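Local coordinates for protein histidinol-phosphatase (Listeria monocytogenes serotype 4b str. H7858, PDB 6NLR) that probably hydrolyses histidinol phosphate to histidinol and phosphate in histidine biosynthesis, using a trinuclear metal centre held in a PHP-type barrel, at residues D140-E143 against G144-F148; Y159-G162 against V163-I167; F103-D106 against F107-Y111; V203-K206 against F207-L211. All coordinates share one frame; numbering follows the deposited sequence.

Contact 1: residues D140-E143 against G144-F148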
loop_
_atom_site.group_PDB
_atom_site.type_symbol
_atom_site.label_atom_id
_atom_site.label_comp_id
_atom_site.label_asym_id
_atom_site.label_seq_id
_atom_site.Cartn_x
_atom_site.Cartn_y
_atom_site.Cartn_z
ATOM N N ASP A 140 8.941 5.614 -16.064
ATOM C CA ASP A 140 7.583 6.193 -16.065
ATOM C C ASP A 140 7.480 7.190 -14.910
ATOM O O ASP A 140 6.870 8.273 -15.107
ATOM C CB ASP A 140 6.529 5.095 -16.009
ATOM C CG ASP A 140 5.130 5.652 -16.035
ATOM O OD1 ASP A 140 4.684 6.063 -17.151
ATOM O OD2 ASP A 140 4.515 5.694 -14.954
ATOM N N TYR A 141 8.101 6.878 -13.766
ATOM C CA TYR A 141 8.108 7.771 -12.575
ATOM C C TYR A 141 8.908 9.038 -12.889
ATOM O O TYR A 141 8.472 10.141 -12.502
ATOM C CB TYR A 141 8.690 7.078 -11.338
ATOM C CG TYR A 141 8.588 7.858 -10.051
ATOM C CD1 TYR A 141 7.361 8.232 -9.539
ATOM C CD2 TYR A 141 9.712 8.215 -9.327
ATOM C CE1 TYR A 141 7.251 8.933 -8.344
ATOM C CE2 TYR A 141 9.631 8.909 -8.126
ATOM C CZ TYR A 141 8.391 9.273 -7.636
ATOM O OH TYR A 141 8.284 9.984 -6.479
ATOM N N ASN A 142 10.055 8.877 -13.548
ATOM C CA ASN A 142 10.904 10.004 -14.002
ATOM C C ASN A 142 10.068 10.939 -14.887
ATOM O O ASN A 142 10.019 12.144 -14.600
ATOM C CB ASN A 142 12.135 9.526 -14.776
ATOM C CG ASN A 142 13.073 10.675 -15.069
ATOM O OD1 ASN A 142 13.188 11.601 -14.274
ATOM N ND2 ASN A 142 13.736 10.626 -16.193
ATOM N N GLU A 143 9.462 10.392 -15.947
ATOM C CA GLU A 143 8.814 11.201 -17.012
ATOM C C GLU A 143 7.508 11.789 -16.478
ATOM O O GLU A 143 7.215 12.918 -16.814
ATOM C CB GLU A 143 8.593 10.362 -18.266
ATOM C CG GLU A 143 9.888 10.159 -19.020
ATOM C CD GLU A 143 9.909 8.997 -19.998
ATOM O OE1 GLU A 143 8.811 8.571 -20.440
ATOM O OE2 GLU A 143 11.028 8.546 -20.339
ATOM N N GLY A 144 6.777 11.043 -15.664
ATOM C CA GLY A 144 5.431 11.432 -15.237
ATOM C C GLY A 144 5.438 12.367 -14.046
ATOM O O GLY A 144 4.568 13.254 -13.988
ATOM N N ILE A 145 6.326 12.122 -13.086
ATOM C CA ILE A 145 6.234 12.744 -11.730
ATOM C C ILE A 145 7.508 13.531 -11.412
ATOM O O ILE A 145 7.389 14.739 -11.125
ATOM C CB ILE A 145 5.867 11.699 -10.680
ATOM C CG1 ILE A 145 4.402 11.309 -10.848
ATOM C CG2 ILE A 145 6.178 12.189 -9.259
ATOM C CD1 ILE A 145 3.967 10.066 -10.080
ATOM N N VAL A 146 8.688 12.926 -11.501
ATOM C CA VAL A 146 9.926 13.629 -11.048
ATOM C C VAL A 146 10.131 14.891 -11.902
ATOM O O VAL A 146 10.311 16.000 -11.324
ATOM C CB VAL A 146 11.143 12.695 -11.056
ATOM C CG1 VAL A 146 12.406 13.470 -10.700
ATOM C CG2 VAL A 146 10.922 11.525 -10.081
ATOM N N GLN A 147 10.120 14.746 -13.219
ATOM C CA GLN A 147 10.307 15.878 -14.149
ATOM C C GLN A 147 9.158 16.885 -13.975
ATOM O O GLN A 147 9.419 18.085 -14.081
ATOM C CB GLN A 147 10.445 15.355 -15.576
ATOM C CG GLN A 147 11.827 14.772 -15.844
ATOM C CD GLN A 147 11.969 14.250 -17.253
ATOM O OE1 GLN A 147 13.065 13.950 -17.716
ATOM N NE2 GLN A 147 10.867 14.204 -17.977
ATOM N N PHE A 148 7.940 16.420 -13.712
ATOM C CA PHE A 148 6.759 17.300 -13.548
ATOM C C PHE A 148 6.956 18.203 -12.324
ATOM O O PHE A 148 6.686 19.432 -12.461
ATOM C CB PHE A 148 5.470 16.484 -13.425
ATOM C CG PHE A 148 4.205 17.298 -13.345
ATOM C CD1 PHE A 148 3.620 17.810 -14.489
ATOM C CD2 PHE A 148 3.570 17.497 -12.127
ATOM C CE1 PHE A 148 2.435 18.529 -14.408
ATOM C CE2 PHE A 148 2.388 18.222 -12.044
ATOM C CZ PHE A 148 1.820 18.735 -13.184
HETATM O O HOH W 1 8.206 14.796 -18.232
#
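The ring of Tyr-141 meets two branched side chains of the next turn, one at its CD1/CE1 half and one at its CD2/CE2 half. At the first stands Ile-145, whose CG2 comes to 3.5 Å from Tyr-141 CE1 while its CD1 packs against CD1 of the ring. At the second Val-146 brings up CG2, 3.5 Å from Tyr-141 CE2, its side chain running at about a right angle to that of Tyr-141. Both methyl groups approach the ring obliquely. The tyrosine reaches them because its CG lies anti to the backbone N (chi1 -173°), which swings the ring forward along the helix.

The backbone widens at the same place. Tyr-141 O accepts from Ile-145 N at 3.0 Å, from above the carbonyl plane, and also from Val-146 N, in the plane and far straighter at 168°. Gln-147 N then bonds Asn-142 O, again five residues back, at 2.9 Å. On the outer side the amides of Asn-142 and Gln-147 cross with planes 60° apart, and a water accepts from Gln-147 NE2 and donates to Glu-143 O. The Tyr-141 and Ile-145 side chains also touch Ala-155 of helix 152-168, while Asp-140 OD1 forms a salt bridge with Arg-132. The shift from i-to-i+4 to i-to-i+5 bonding is the signature of a pi-type turn, or pi-bulge, within an alpha-helix.

Contact 2: residues Y159-G162 against V163-I167; sequences YLEG and VKQSI
Val-163 lays its CG2 methyl over one face of the Tyr-159 ring, a CH-pi contact between residues four apart on the alpha-helix 152-168. The methyl sits 3.9 Å from the ring centroid, 23° off the normal and displaced toward the rim, so that Tyr-159 CZ is the nearest ring atom. With CG anti to the backbone N (chi1 166°), the tyrosine ring is carried forward over the valine. Behind the pair, Val-163 N bonds Tyr-159 O, and the next three i-to-i+4 bonds follow, from Lys-164, Gln-165 and Ser-166.

Further out, Tyr-159 OH is fixed by the backbone N of Leu-184, and both Tyr-159 and Val-163 rest on Leu-122 of strand 117-127. The opposite charges of Glu-161 and Lys-164 do not touch: Glu-161 OE1 and Lys-164 NZ stand 4.8 Å apart, with one water linking NZ to OE1 and another linking it to OE2. The lysine makes its direct salt bridge with Glu-168. Glu-161 OE2 also lies 3.7 Å from CG of Gln-165, its carboxylate turned 56° from that amide. Deeper in, Val-163 O accepts both Ile-167 N and the hydroxyl of Ser-166, with Ser-166 OG on a lone pair in the carbonyl plane, 2.5 Å from Val-163 O.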
loop_
_atom_site.group_PDB
_atom_site.type_symbol
_atom_site.label_atom_id
_atom_site.label_comp_id
_atom_site.label_asym_id
_atom_site.label_seq_id
_atom_site.Cartn_x
_atom_site.Cartn_y
_atom_site.Cartn_z
ATOM N N TYR A 159 4.377 13.782 -3.049
ATOM C CA TYR A 159 3.921 12.447 -2.576
ATOM C C TYR A 159 3.437 12.555 -1.126
ATOM O O TYR A 159 2.292 12.098 -0.812
ATOM C CB TYR A 159 5.045 11.424 -2.740
ATOM C CG TYR A 159 4.781 10.147 -1.998
ATOM C CD1 TYR A 159 3.916 9.182 -2.522
ATOM C CD2 TYR A 159 5.350 9.923 -0.751
ATOM C CE1 TYR A 159 3.639 8.021 -1.822
ATOM C CE2 TYR A 159 5.109 8.751 -0.063
ATOM C CZ TYR A 159 4.238 7.807 -0.583
ATOM O OH TYR A 159 3.994 6.660 0.132
ATOM N N LEU A 160 4.253 13.150 -0.256
ATOM C CA LEU A 160 3.901 13.248 1.184
ATOM C C LEU A 160 2.671 14.150 1.366
ATOM O O LEU A 160 1.898 13.880 2.305
ATOM C CB LEU A 160 5.108 13.727 1.991
ATOM C CG LEU A 160 6.259 12.733 2.038
ATOM C CD1 LEU A 160 7.447 13.316 2.782
ATOM C CD2 LEU A 160 5.834 11.441 2.689
ATOM N N GLU A 161 2.481 15.172 0.533
ATOM C CA GLU A 161 1.253 16.003 0.600
ATOM C C GLU A 161 0.044 15.098 0.312
ATOM O O GLU A 161 -0.976 15.226 1.018
ATOM C CB GLU A 161 1.308 17.191 -0.361
ATOM C CG GLU A 161 0.011 18.000 -0.392
ATOM C CD GLU A 161 -0.441 18.559 0.960
ATOM O OE1 GLU A 161 0.452 18.897 1.803
ATOM O OE2 GLU A 161 -1.680 18.635 1.190
ATOM N N GLY A 162 0.152 14.192 -0.679
ATOM C CA GLY A 162 -0.900 13.206 -0.998
ATOM C C GLY A 162 -1.183 12.286 0.184
ATOM O O GLY A 162 -2.369 11.994 0.463
ATOM N N VAL A 163 -0.134 11.801 0.838
ATOM C CA VAL A 163 -0.251 10.900 2.026
ATOM C C VAL A 163 -1.012 11.651 3.122
ATOM O O VAL A 163 -1.950 11.093 3.681
ATOM C CB VAL A 163 1.130 10.420 2.509
ATOM C CG1 VAL A 163 1.024 9.672 3.832
ATOM C CG2 VAL A 163 1.816 9.567 1.439
ATOM N N LYS A 164 -0.627 12.899 3.385
ATOM C CA LYS A 164 -1.267 13.767 4.395
ATOM C C LYS A 164 -2.761 13.909 4.064
ATOM O O LYS A 164 -3.593 13.756 4.974
ATOM C CB LYS A 164 -0.534 15.108 4.451
ATOM C CG LYS A 164 -1.095 16.112 5.450
ATOM C CD LYS A 164 -0.220 17.340 5.558
ATOM C CE LYS A 164 -0.710 18.342 6.583
ATOM N NZ LYS A 164 -1.852 19.125 6.062
ATOM N N GLN A 165 -3.098 14.204 2.809
ATOM C CA GLN A 165 -4.505 14.290 2.347
ATOM C C GLN A 165 -5.239 12.970 2.608
ATOM O O GLN A 165 -6.407 13.015 3.065
ATOM C CB GLN A 165 -4.561 14.655 0.866
ATOM C CG GLN A 165 -4.274 16.119 0.588
ATOM C CD GLN A 165 -4.336 16.369 -0.899
ATOM O OE1 GLN A 165 -3.723 15.669 -1.694
ATOM N NE2 GLN A 165 -5.130 17.337 -1.283
ATOM N N SER A 166 -4.605 11.823 2.333
ATOM C CA SER A 166 -5.223 10.489 2.585
ATOM C C SER A 166 -5.566 10.341 4.079
ATOM O O SER A 166 -6.646 9.817 4.413
ATOM C CB SER A 166 -4.361 9.355 2.075
ATOM O OG SER A 166 -3.291 9.046 2.966
ATOM N N ILE A 167 -4.707 10.819 4.967
ATOM C CA ILE A 167 -4.935 10.713 6.440
ATOM C C ILE A 167 -6.090 11.623 6.860
ATOM O O ILE A 167 -6.926 11.179 7.669
ATOM C CB ILE A 167 -3.640 11.013 7.208
ATOM C CG1 ILE A 167 -2.577 9.949 6.900
ATOM C CG2 ILE A 167 -3.907 11.133 8.694
ATOM C CD1 ILE A 167 -1.162 10.410 7.185
HETATM O O HOH W 2 -3.405 18.636 3.304
HETATM O O HOH W 3 -0.415 20.367 3.983
#

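Contact 3: residues F103-D106 against F107-Y111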
loop_
_atom_site.group_PDB
_atom_site.type_symbol
_atom_site.label_atom_id
_atom_site.label_comp_id
_atom_site.label_asym_id
_atom_site.label_seq_id
_atom_site.Cartn_x
_atom_site.Cartn_y
_atom_site.Cartn_z
ATOM N N PHE A 103 -16.189 9.052 -4.935
ATOM C CA PHE A 103 -16.157 7.667 -5.475
ATOM C C PHE A 103 -15.701 6.727 -4.352
ATOM O O PHE A 103 -16.331 5.708 -4.112
ATOM C CB PHE A 103 -15.240 7.520 -6.696
ATOM C CG PHE A 103 -14.891 6.084 -6.986
ATOM C CD1 PHE A 103 -15.778 5.263 -7.666
ATOM C CD2 PHE A 103 -13.722 5.525 -6.482
ATOM C CE1 PHE A 103 -15.477 3.928 -7.885
ATOM C CE2 PHE A 103 -13.422 4.186 -6.697
ATOM C CZ PHE A 103 -14.301 3.393 -7.393
ATOM N N THR A 104 -14.609 7.059 -3.672
ATOM C CA THR A 104 -13.993 6.140 -2.694
ATOM C C THR A 104 -14.957 5.935 -1.518
ATOM O O THR A 104 -15.127 4.794 -1.090
ATOM C CB THR A 104 -12.612 6.657 -2.283
ATOM O OG1 THR A 104 -11.862 6.854 -3.485
ATOM C CG2 THR A 104 -11.907 5.712 -1.338
ATOM N N ARG A 105 -15.569 7.014 -1.040
ATOM C CA ARG A 105 -16.547 7.013 0.078
ATOM C C ARG A 105 -17.733 6.119 -0.317
ATOM O O ARG A 105 -18.146 5.292 0.519
ATOM C CB ARG A 105 -16.952 8.456 0.434
ATOM C CG ARG A 105 -17.913 8.583 1.610
ATOM C CD ARG A 105 -18.397 10.007 1.857
ATOM N NE ARG A 105 -17.276 10.921 1.906
ATOM C CZ ARG A 105 -16.987 11.849 0.989
ATOM N NH1 ARG A 105 -17.766 12.044 -0.066
ATOM N NH2 ARG A 105 -15.909 12.595 1.144
ATOM N N ASP A 106 -18.269 6.273 -1.536
ATOM C CA ASP A 106 -19.429 5.469 -2.011
ATOM C C ASP A 106 -19.023 3.995 -2.075
ATOM O O ASP A 106 -19.812 3.152 -1.664
ATOM C CB ASP A 106 -19.940 5.960 -3.362
ATOM C CG ASP A 106 -20.629 7.317 -3.300
ATOM O OD1 ASP A 106 -20.848 7.830 -2.173
ATOM O OD2 ASP A 106 -20.938 7.858 -4.388
ATOM N N PHE A 107 -17.812 3.697 -2.543
ATOM C CA PHE A 107 -17.316 2.306 -2.663
ATOM C C PHE A 107 -17.228 1.698 -1.252
ATOM O O PHE A 107 -17.722 0.575 -1.019
ATOM C CB PHE A 107 -15.976 2.253 -3.402
ATOM C CG PHE A 107 -15.347 0.884 -3.362
ATOM C CD1 PHE A 107 -15.669 -0.072 -4.307
ATOM C CD2 PHE A 107 -14.483 0.532 -2.340
ATOM C CE1 PHE A 107 -15.126 -1.346 -4.241
ATOM C CE2 PHE A 107 -13.918 -0.735 -2.288
ATOM C CZ PHE A 107 -14.258 -1.671 -3.230
ATOM N N LEU A 108 -16.605 2.423 -0.321
ATOM C CA LEU A 108 -16.401 1.921 1.061
ATOM C C LEU A 108 -17.753 1.773 1.771
ATOM O O LEU A 108 -17.920 0.767 2.478
ATOM C CB LEU A 108 -15.469 2.883 1.792
ATOM C CG LEU A 108 -14.014 2.840 1.341
ATOM C CD1 LEU A 108 -13.226 3.985 1.971
ATOM C CD2 LEU A 108 -13.399 1.515 1.723
ATOM N N ASN A 109 -18.679 2.720 1.600
ATOM C CA ASN A 109 -20.032 2.597 2.205
ATOM C C ASN A 109 -20.733 1.359 1.630
ATOM O O ASN A 109 -21.441 0.695 2.395
ATOM C CB ASN A 109 -20.884 3.861 2.049
ATOM C CG ASN A 109 -20.411 5.012 2.924
ATOM O OD1 ASN A 109 -20.765 6.154 2.662
ATOM N ND2 ASN A 109 -19.638 4.750 3.967
ATOM N N GLU A 110 -20.553 1.030 0.349
ATOM C CA GLU A 110 -21.254 -0.147 -0.239
ATOM C C GLU A 110 -20.586 -1.459 0.213
ATOM O O GLU A 110 -21.304 -2.348 0.640
ATOM C CB GLU A 110 -21.326 -0.066 -1.763
ATOM C CG GLU A 110 -22.013 -1.274 -2.370
ATOM C CD GLU A 110 -22.482 -1.133 -3.811
ATOM O OE1 GLU A 110 -22.074 -0.153 -4.475
ATOM O OE2 GLU A 110 -23.256 -2.009 -4.270
ATOM N N TYR A 111 -19.271 -1.605 0.093
ATOM C CA TYR A 111 -18.574 -2.908 0.262
ATOM C C TYR A 111 -17.906 -3.025 1.640
ATOM O O TYR A 111 -17.609 -4.158 2.060
ATOM C CB TYR A 111 -17.576 -3.112 -0.877
ATOM C CG TYR A 111 -18.265 -3.233 -2.211
ATOM C CD1 TYR A 111 -18.919 -4.398 -2.577
ATOM C CD2 TYR A 111 -18.316 -2.156 -3.075
ATOM C CE1 TYR A 111 -19.594 -4.499 -3.781
ATOM C CE2 TYR A 111 -18.991 -2.237 -4.280
ATOM C CZ TYR A 111 -19.620 -3.414 -4.638
ATOM O OH TYR A 111 -20.266 -3.463 -5.839
HETATM O O HOH W 4 -22.470 6.105 0.226
#
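Thr-104 and Leu-108 lie side by side and point the same way, making the close-packed side of this helix. Thr-104 CG2 is 4.0 Å from Leu-108 CD1, and Leu-108 CG presses to 3.3 Å from Thr-104 O, the same carbonyl that accepts Leu-108 N. Both side chains rest on Val-94 of strand 87-95. Next to them Phe-107 turns the edge of its ring to Thr-104 O and makes an edge-to-face stack with Phe-92. Phe-103 reaches it more loosely, its CZ coming obliquely to 4.5 Å from Phe-107 CB.

The opposite character belongs to Arg-105, Asp-106 and Asn-109. Asn-109 folds back over its own hydrogen-bonded turn: CG lies anti to the carbonyl carbon, beside the backbone N (chi1 -72°), which sets it 3.3 Å from Arg-105 O. Arg-105 runs alongside, but only its CG approaches Asn-109 OD1, at 3.9 Å; the guanidinium goes instead to Asp-102, in a salt bridge, and to the carbonyl of Asp-170. A water donates to Asn-109 OD1 at 3.0 Å and, weakly, to Asp-106 OD1, a slack link across the exposed side. This two-sided helix, apolar toward the sheet and polar outward, is the connecting helix of a beta-alpha-beta unit, joining strands 87-95 and 117-127.

Contact 4: residues V203-K206 against F207-L211; sequences VMEK and FRVIL
Glu-205 and Arg-208 form a salt bridge between residues three apart, their side chains crossing at about a right angle. A single carboxylate oxygen does the work: Glu-205 OE1 takes Arg-208 NH2 at 2.6 Å, met nearly along its C-O axis, and Arg-208 NE weakly at 3.2 Å. The groups are not coplanar, the carboxylate being turned 57° from the guanidinium. Bends at chi2 of the glutamate (55°) and chi3 of the arginine bring them together, and the guanidinium folds back so that one face lies over Glu-205 CA and Met-204 O. Glu-201 OE2 makes a second salt bridge with Arg-208 NH2, so this nitrogen is held by two carboxylates. Glu-205 OE2 has a methyl nearby, Val-209 CG2 at 3.8 Å.

The carbonyls of Val-203, Met-204, Glu-205 and Lys-206 are each satisfied by the backbone N four residues on, in regular alpha-helical bonds. Lys-206 sends its ammonium away from this helix, where NZ bonds Leu-157 O and has a long, weak ion pair with Glu-161. On the apolar side Val-203 and Phe-207 lie side by side, CG1 of the valine 3.8 Å from CE2 of the ring. Helix 201-217 packs against two others along adjoining sides, with Phe-207 where they meet: it touches both Leu-160 of helix 152-168 and Ile-242 of helix 240-248, while selenomethionine Met-204 rests on Leu-245 of the latter.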
loop_
_atom_site.group_PDB
_atom_site.type_symbol
_atom_site.label_atom_id
_atom_site.label_comp_id
_atom_site.label_asym_id
_atom_site.label_seq_id
_atom_site.Cartn_x
_atom_site.Cartn_y
_atom_site.Cartn_z
ATOM N N VAL A 203 11.601 17.524 3.966
ATOM C CA VAL A 203 10.977 16.162 3.892
ATOM C C VAL A 203 10.762 15.646 5.316
ATOM O O VAL A 203 9.694 15.109 5.631
ATOM C CB VAL A 203 11.822 15.218 3.028
ATOM C CG1 VAL A 203 11.488 13.753 3.260
ATOM C CG2 VAL A 203 11.710 15.594 1.556
HETATM N N MSE A 204 11.762 15.854 6.187
HETATM C CA MSE A 204 11.688 15.342 7.544
HETATM C C MSE A 204 10.545 16.007 8.317
HETATM O O MSE A 204 9.846 15.335 9.076
HETATM C CB MSE A 204 13.009 15.540 8.288
HETATM C CG MSE A 204 14.080 14.525 7.948
HETATM SE SE MSE A 204 13.413 12.646 8.017
HETATM C CE MSE A 204 12.547 12.517 9.774
ATOM N N GLU A 205 10.376 17.317 8.120
ATOM C CA GLU A 205 9.316 18.073 8.778
ATOM C C GLU A 205 7.941 17.571 8.307
ATOM O O GLU A 205 7.035 17.403 9.150
ATOM C CB GLU A 205 9.475 19.571 8.494
ATOM C CG GLU A 205 8.404 20.447 9.130
ATOM C CD GLU A 205 8.210 20.303 10.645
ATOM O OE1 GLU A 205 9.171 19.900 11.343
ATOM O OE2 GLU A 205 7.096 20.597 11.137
ATOM N N LYS A 206 7.811 17.288 7.011
ATOM C CA LYS A 206 6.566 16.742 6.428
ATOM C C LYS A 206 6.266 15.376 7.060
ATOM O O LYS A 206 5.081 15.113 7.363
ATOM C CB LYS A 206 6.667 16.676 4.904
ATOM C CG LYS A 206 5.809 17.698 4.167
ATOM C CD LYS A 206 4.349 17.282 3.989
ATOM C CE LYS A 206 3.596 18.116 2.962
ATOM N NZ LYS A 206 4.398 18.323 1.718
ATOM N N PHE A 207 7.270 14.512 7.242
ATOM C CA PHE A 207 7.073 13.211 7.928
ATOM C C PHE A 207 6.594 13.456 9.376
ATOM O O PHE A 207 5.695 12.741 9.832
ATOM C CB PHE A 207 8.326 12.348 7.868
ATOM C CG PHE A 207 8.425 11.463 6.650
ATOM C CD1 PHE A 207 7.492 10.462 6.409
ATOM C CD2 PHE A 207 9.498 11.583 5.782
ATOM C CE1 PHE A 207 7.618 9.604 5.323
ATOM C CE2 PHE A 207 9.624 10.734 4.692
ATOM C CZ PHE A 207 8.683 9.743 4.462
ATOM N N ARG A 208 7.143 14.443 10.072
ATOM C CA ARG A 208 6.777 14.704 11.494
ATOM C C ARG A 208 5.305 15.122 11.551
ATOM O O ARG A 208 4.588 14.618 12.435
ATOM C CB ARG A 208 7.682 15.761 12.133
ATOM C CG ARG A 208 9.040 15.194 12.528
ATOM C CD ARG A 208 9.847 16.052 13.487
ATOM N NE ARG A 208 10.186 17.307 12.833
ATOM C CZ ARG A 208 11.297 17.541 12.125
ATOM N NH1 ARG A 208 12.224 16.610 11.963
ATOM N NH2 ARG A 208 11.474 18.725 11.562
ATOM N N VAL A 209 4.882 15.980 10.621
ATOM C CA VAL A 209 3.474 16.469 10.547
ATOM C C VAL A 209 2.574 15.254 10.290
ATOM O O VAL A 209 1.561 15.103 11.009
ATOM C CB VAL A 209 3.316 17.567 9.474
ATOM C CG1 VAL A 209 1.855 17.830 9.118
ATOM C CG2 VAL A 209 3.985 18.861 9.928
ATOM N N ILE A 210 2.940 14.407 9.319
ATOM C CA ILE A 210 2.158 13.183 8.962
ATOM C C ILE A 210 2.057 12.271 10.182
ATOM O O ILE A 210 0.922 11.809 10.465
ATOM C CB ILE A 210 2.771 12.463 7.745
ATOM C CG1 ILE A 210 2.438 13.203 6.448
ATOM C CG2 ILE A 210 2.359 11.004 7.688
ATOM C CD1 ILE A 210 3.288 12.752 5.284
ATOM N N LEU A 211 3.158 12.041 10.912
ATOM C CA LEU A 211 3.112 11.079 12.051
ATOM C C LEU A 211 2.249 11.651 13.182
ATOM O O LEU A 211 1.485 10.853 13.766
ATOM C CB LEU A 211 4.524 10.733 12.525
ATOM C CG LEU A 211 5.348 9.947 11.499
ATOM C CD1 LEU A 211 6.745 9.700 12.025
ATOM C CD2 LEU A 211 4.662 8.623 11.130
#

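In the fold
Contacts 2 and 4 are the pair that meet: their centres are 11 Å apart, with Ile-167 CD1 3.6 Å from Ile-210 CG2 and Lys-164 CE 3.6 Å from Val-209 CG1. Contact 1 lies on the helix just before that of contact 2, nearest atoms about 5 Å apart. Contact 3 stands off on another part of the barrel, about 9 Å from contact 2 and 17 Å from contact 1 between nearest atoms. Contact 2 comes closest to the metals, the Tyr-159 side chain about 9 Å from a manganese ion; the side chain of Tyr-141 is about 13 Å from a manganese ion, and that of Thr-104 about 14 Å from a manganese ion. Glu-93, which binds cobalt and manganese, lies on strand 87-95 before contact 3.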